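Long-range contacts in glucose-6-phosphate isomerase (Thermus thermophilus, PDB 1ZZG), which probably catalyses the reversible isomerisation of glucose 6-phosphate to fructose 6-phosphate, a step shared by glycolysis and gluconeogenesis: residues V246-S251 with V284-P289; L307-I312 with R360-F365. One frame throughout, in Å; residues are numbered along the deposited sequence.

In the fold
Contacts 1 and 2 are neighbouring pieces of one mixed beta sheet, and their centres lie about 9 Å apart. Each pairs two parallel strands, and strands 244-249 and 306-313, one from each contact, are themselves hydrogen-bonded neighbours, as where Val246 O meets Ala309 N. Both contacts are largely buried, but they differ at their margins. Contact 1 runs beyond its strands, where a glycine of one segment lies against the face of a tyrosine ring of the other, and it reaches the second subunit through Val284, Pro285, Ser251 and Pro289. Contact 2 lies farther from the centre of the chain, is almost wholly apolar, meets no other subunit, and has its one exposed residue, Arg360, at its start.

Contact 1 (V246-S251 with V284-P289); sequences VFMVYS and VPALGP
Val246 to Val249 run parallel to Val284 to Leu287 as adjacent strands of the mixed sheet in this SIS-clan isomerase. Their backbones form a ladder in which Phe247 uses both its N and its O toward the neighbouring strand: its N donates to Val284 O (3.0 Å) and its O accepts from Ala286 N, the latter bond clearly bent at 135°. Val249 likewise donates to Ala286 O and accepts from Gly288 N.

Packing is tight on the face carrying Val246, Met248 and Ala286. The small methyl of Ala286 suits this place, because Met248 CG comes to 3.6 Å from Ala286 CB. With CG anti to the backbone N (chi1 -174°) and the chain extended beyond it, Met248 carries CE onward to Gly288 CA, 3.9 Å away. The other face is looser: Val249 CB lies 4.2 Å from Leu287 CD2, and Pro285 and Leu287 are partly exposed, although Pro258 of helix 257-269 touches all three residues. Pro285 also packs on Pro285 of the second subunit.

Past the strands, Tyr250 is the centre of an inverse gamma turn, and its OH is bound by Gln292 and Thr350. Pro289, which follows a cis peptide bond, sets CB 4.0 Å from Tyr250 CE2. Glycine is the residue that fits at 288, since a beta carbon there would run into the tyrosine ring. Instead Gly288 CA makes a CH-pi contact over one ring face, 3.4 Å from the centroid of Tyr250 and only 7° off the ring normal.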
loop_
_atom_site.group_PDB
_atom_site.type_symbol
_atom_site.label_atom_id
_atom_site.label_comp_id
_atom_site.label_asym_id
_atom_site.label_seq_id
_atom_site.Cartn_x
_atom_site.Cartn_y
_atom_site.Cartn_z
ATOM N N VAL A 246 10.250 -2.896 -9.570
ATOM C CA VAL A 246 9.145 -2.001 -9.247
ATOM C C VAL A 246 7.950 -2.240 -10.163
ATOM O O VAL A 246 8.101 -2.373 -11.375
ATOM C CB VAL A 246 9.570 -0.514 -9.367
ATOM C CG1 VAL A 246 8.407 0.393 -8.970
ATOM C CG2 VAL A 246 10.781 -0.248 -8.486
ATOM N N PHE A 247 6.764 -2.312 -9.564
ATOM C CA PHE A 247 5.524 -2.518 -10.309
ATOM C C PHE A 247 4.692 -1.271 -10.000
ATOM O O PHE A 247 4.118 -1.148 -8.916
ATOM C CB PHE A 247 4.814 -3.792 -9.815
ATOM C CG PHE A 247 3.573 -4.144 -10.596
ATOM C CD1 PHE A 247 3.665 -4.694 -11.872
ATOM C CD2 PHE A 247 2.309 -3.914 -10.057
ATOM C CE1 PHE A 247 2.519 -5.008 -12.598
ATOM C CE2 PHE A 247 1.163 -4.222 -10.771
ATOM C CZ PHE A 247 1.265 -4.772 -12.046
ATOM N N MET A 248 4.642 -0.350 -10.960
ATOM C CA MET A 248 3.939 0.920 -10.796
ATOM C C MET A 248 2.708 1.069 -11.686
ATOM O O MET A 248 2.806 1.039 -12.911
ATOM C CB MET A 248 4.930 2.055 -11.067
ATOM C CG MET A 248 4.426 3.459 -10.803
ATOM S SD MET A 248 5.810 4.628 -10.999
ATOM C CE MET A 248 5.015 6.177 -10.611
ATOM N N VAL A 249 1.547 1.260 -11.062
ATOM C CA VAL A 249 0.298 1.389 -11.802
ATOM C C VAL A 249 -0.274 2.804 -11.797
ATOM O O VAL A 249 -0.499 3.385 -10.737
ATOM C CB VAL A 249 -0.772 0.433 -11.231
ATOM C CG1 VAL A 249 -2.049 0.520 -12.055
ATOM C CG2 VAL A 249 -0.241 -0.988 -11.223
ATOM N N TYR A 250 -0.508 3.349 -12.988
ATOM C CA TYR A 250 -1.068 4.687 -13.125
ATOM C C TYR A 250 -2.585 4.675 -13.139
ATOM O O TYR A 250 -3.211 4.902 -14.174
ATOM C CB TYR A 250 -0.548 5.367 -14.395
ATOM C CG TYR A 250 0.712 6.144 -14.135
ATOM C CD1 TYR A 250 1.933 5.496 -13.970
ATOM C CD2 TYR A 250 0.668 7.530 -13.960
ATOM C CE1 TYR A 250 3.082 6.205 -13.627
ATOM C CE2 TYR A 250 1.811 8.248 -13.616
ATOM C CZ TYR A 250 3.009 7.581 -13.449
ATOM O OH TYR A 250 4.130 8.289 -13.079
ATOM N N SER A 251 -3.159 4.412 -11.972
ATOM C CA SER A 251 -4.602 4.358 -11.795
ATOM C C SER A 251 -4.906 4.304 -10.307
ATOM O O SER A 251 -4.140 3.731 -9.534
ATOM C CB SER A 251 -5.177 3.111 -12.473
ATOM O OG SER A 251 -6.563 2.969 -12.195
ATOM N N VAL A 284 8.454 -4.160 -5.514
ATOM C CA VAL A 284 8.132 -2.929 -4.797
ATOM C C VAL A 284 6.920 -2.284 -5.458
ATOM O O VAL A 284 6.958 -1.936 -6.637
ATOM C CB VAL A 284 9.325 -1.941 -4.836
ATOM C CG1 VAL A 284 8.971 -0.660 -4.099
ATOM C CG2 VAL A 284 10.548 -2.583 -4.211
ATOM N N PRO A 285 5.821 -2.113 -4.701
ATOM C CA PRO A 285 4.593 -1.511 -5.235
ATOM C C PRO A 285 4.675 0.012 -5.379
ATOM O O PRO A 285 5.303 0.688 -4.567
ATOM C CB PRO A 285 3.541 -1.933 -4.215
ATOM C CG PRO A 285 4.321 -1.850 -2.914
ATOM C CD PRO A 285 5.661 -2.477 -3.279
ATOM N N ALA A 286 4.035 0.540 -6.419
ATOM C CA ALA A 286 4.005 1.977 -6.655
ATOM C C ALA A 286 2.749 2.338 -7.425
ATOM O O ALA A 286 2.193 1.515 -8.157
ATOM C CB ALA A 286 5.235 2.417 -7.431
ATOM N N LEU A 287 2.299 3.573 -7.242
ATOM C CA LEU A 287 1.115 4.060 -7.926
ATOM C C LEU A 287 1.446 5.382 -8.599
ATOM O O LEU A 287 2.198 6.186 -8.056
ATOM C CB LEU A 287 -0.039 4.264 -6.936
ATOM C CG LEU A 287 -0.631 3.011 -6.280
ATOM C CD1 LEU A 287 -1.737 3.420 -5.301
ATOM C CD2 LEU A 287 -1.185 2.083 -7.354
ATOM N N GLY A 288 0.887 5.595 -9.782
ATOM C CA GLY A 288 1.128 6.833 -10.498
ATOM C C GLY A 288 -0.149 7.642 -10.553
ATOM O O GLY A 288 -1.238 7.074 -10.706
ATOM N N PRO A 289 -0.057 8.976 -10.445
ATOM C CA PRO A 289 1.166 9.769 -10.278
ATOM C C PRO A 289 1.653 10.032 -8.845
ATOM O O PRO A 289 2.730 10.604 -8.662
ATOM C CB PRO A 289 0.814 11.071 -10.985
ATOM C CG PRO A 289 -0.617 11.252 -10.578
ATOM C CD PRO A 289 -1.204 9.851 -10.758
#

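Contact 2 (L307-I312 with R360-F365); sequences LLALVI and RVYALF
Tyr362 packs on Ala309 and Ile312 on Phe365, on opposite faces of this parallel pair; Tyr362 and Ile312 are the two residues with most surface buried by the contact. Tyr362 lays one ring face over Ala309, whose CB comes to 3.3 Å from Tyr362 CZ; a methyl is small enough to fit beneath the ring. Tyr362 CG stands between its own backbone N and carbonyl carbon (chi1 66°), which folds the ring back over the adjacent strand. Leu307 meets the ring at its edge, in plane, with CG 4.0 Å from Tyr362 CE2. A glycine in place of Tyr362 would probably leave the Ala309 methyl and Leu307 without this apolar cover and open a gap beside Leu235 and Leu236, which the ring also touches.

Ile312 lies side by side with Phe365, its CB 3.8 Å from Phe365 CE1, and the branched chain brings CB, CG2 and CD1 all against the Phe365 ring. Along the pair the backbones alternate as donor and acceptor: Leu310 N bonds Tyr362 O (3.0 Å), and Leu310 O takes Leu364 N (2.8 Å).

Helix 228-238 touches Leu307 and Tyr362, helix 339-356 packs on the face of Leu310, Ile312, Val361 and Phe365, and strand 244-249 continues the sheet beyond strand 306-313.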
loop_
_atom_site.group_PDB
_atom_site.type_symbol
_atom_site.label_atom_id
_atom_site.label_comp_id
_atom_site.label_asym_id
_atom_site.label_seq_id
_atom_site.Cartn_x
_atom_site.Cartn_y
_atom_site.Cartn_z
ATOM N N LEU A 307 14.436 -2.799 -11.996
ATOM C CA LEU A 307 13.806 -3.045 -13.288
ATOM C C LEU A 307 12.413 -2.526 -12.972
ATOM O O LEU A 307 11.758 -3.035 -12.059
ATOM C CB LEU A 307 13.727 -4.535 -13.637
ATOM C CG LEU A 307 12.847 -4.808 -14.871
ATOM C CD1 LEU A 307 13.459 -4.141 -16.106
ATOM C CD2 LEU A 307 12.709 -6.307 -15.101
ATOM N N LEU A 308 11.969 -1.508 -13.694
ATOM C CA LEU A 308 10.661 -0.940 -13.427
ATOM C C LEU A 308 9.647 -1.184 -14.529
ATOM O O LEU A 308 9.919 -0.967 -15.709
ATOM C CB LEU A 308 10.766 0.569 -13.176
ATOM C CG LEU A 308 11.688 1.041 -12.048
ATOM C CD1 LEU A 308 13.084 1.315 -12.594
ATOM C CD2 LEU A 308 11.122 2.313 -11.433
ATOM N N ALA A 309 8.470 -1.632 -14.119
ATOM C CA ALA A 309 7.385 -1.882 -15.040
ATOM C C ALA A 309 6.279 -0.888 -14.708
ATOM O O ALA A 309 5.850 -0.781 -13.556
ATOM C CB ALA A 309 6.876 -3.307 -14.883
ATOM N N LEU A 310 5.840 -0.148 -15.719
ATOM C CA LEU A 310 4.776 0.828 -15.552
ATOM C C LEU A 310 3.529 0.383 -16.304
ATOM O O LEU A 310 3.564 0.149 -17.511
ATOM C CB LEU A 310 5.215 2.211 -16.060
ATOM C CG LEU A 310 5.799 3.213 -15.056
ATOM C CD1 LEU A 310 7.066 2.663 -14.428
ATOM C CD2 LEU A 310 6.085 4.525 -15.769
ATOM N N VAL A 311 2.427 0.260 -15.577
ATOM C CA VAL A 311 1.155 -0.141 -16.159
ATOM C C VAL A 311 0.387 1.144 -16.422
ATOM O O VAL A 311 0.053 1.874 -15.484
ATOM C CB VAL A 311 0.374 -1.031 -15.180
ATOM C CG1 VAL A 311 -0.976 -1.421 -15.778
ATOM C CG2 VAL A 311 1.201 -2.259 -14.855
ATOM N N ILE A 312 0.105 1.415 -17.694
ATOM C CA ILE A 312 -0.576 2.648 -18.081
ATOM C C ILE A 312 -1.836 2.466 -18.923
ATOM O O ILE A 312 -1.805 1.819 -19.970
ATOM C CB ILE A 312 0.382 3.546 -18.893
ATOM C CG1 ILE A 312 1.685 3.748 -18.121
ATOM C CG2 ILE A 312 -0.303 4.860 -19.239
ATOM C CD1 ILE A 312 2.789 4.381 -18.944
ATOM N N ARG A 360 16.411 0.758 -16.012
ATOM C CA ARG A 360 15.855 -0.201 -16.951
ATOM C C ARG A 360 14.348 -0.180 -16.703
ATOM O O ARG A 360 13.875 -0.616 -15.650
ATOM C CB ARG A 360 16.437 -1.597 -16.700
ATOM C CG ARG A 360 17.859 -1.783 -17.244
ATOM C CD ARG A 360 17.853 -1.652 -18.766
ATOM N NE ARG A 360 19.167 -1.808 -19.389
ATOM C CZ ARG A 360 19.792 -2.967 -19.566
ATOM N NH1 ARG A 360 19.234 -4.101 -19.166
ATOM N NH2 ARG A 360 20.982 -2.987 -20.151
ATOM N N VAL A 361 13.601 0.340 -17.673
ATOM C CA VAL A 361 12.157 0.449 -17.544
ATOM C C VAL A 361 11.409 0.098 -18.826
ATOM O O VAL A 361 11.915 0.293 -19.930
ATOM C CB VAL A 361 11.762 1.887 -17.121
ATOM C CG1 VAL A 361 12.222 2.888 -18.181
ATOM C CG2 VAL A 361 10.255 1.979 -16.912
ATOM N N TYR A 362 10.199 -0.426 -18.660
ATOM C CA TYR A 362 9.340 -0.792 -19.776
ATOM C C TYR A 362 7.912 -0.529 -19.336
ATOM O O TYR A 362 7.655 -0.297 -18.152
ATOM C CB TYR A 362 9.530 -2.270 -20.155
ATOM C CG TYR A 362 9.094 -3.277 -19.110
ATOM C CD1 TYR A 362 7.793 -3.781 -19.094
ATOM C CD2 TYR A 362 9.993 -3.745 -18.149
ATOM C CE1 TYR A 362 7.399 -4.731 -18.152
ATOM C CE2 TYR A 362 9.610 -4.695 -17.201
ATOM C CZ TYR A 362 8.316 -5.182 -17.212
ATOM O OH TYR A 362 7.947 -6.134 -16.304
ATOM N N ALA A 363 6.980 -0.560 -20.278
ATOM C CA ALA A 363 5.596 -0.292 -19.938
ATOM C C ALA A 363 4.624 -1.290 -20.524
ATOM O O ALA A 363 4.854 -1.850 -21.594
ATOM C CB ALA A 363 5.214 1.120 -20.393
ATOM N N LEU A 364 3.536 -1.506 -19.796
ATOM C CA LEU A 364 2.470 -2.389 -20.232
ATOM C C LEU A 364 1.248 -1.496 -20.341
ATOM O O LEU A 364 0.791 -0.929 -19.349
ATOM C CB LEU A 364 2.227 -3.501 -19.209
ATOM C CG LEU A 364 3.211 -4.670 -19.237
ATOM C CD1 LEU A 364 2.925 -5.617 -18.080
ATOM C CD2 LEU A 364 3.093 -5.398 -20.565
ATOM N N PHE A 365 0.734 -1.349 -21.555
ATOM C CA PHE A 365 -0.430 -0.507 -21.788
ATOM C C PHE A 365 -1.735 -1.295 -21.806
ATOM O O PHE A 365 -1.817 -2.377 -22.386
ATOM C CB PHE A 365 -0.267 0.253 -23.114
ATOM C CG PHE A 365 0.760 1.351 -23.062
ATOM C CD1 PHE A 365 0.412 2.632 -22.629
ATOM C CD2 PHE A 365 2.084 1.100 -23.413
ATOM C CE1 PHE A 365 1.369 3.644 -22.545
ATOM C CE2 PHE A 365 3.053 2.109 -23.331
ATOM C CZ PHE A 365 2.693 3.383 -22.896
#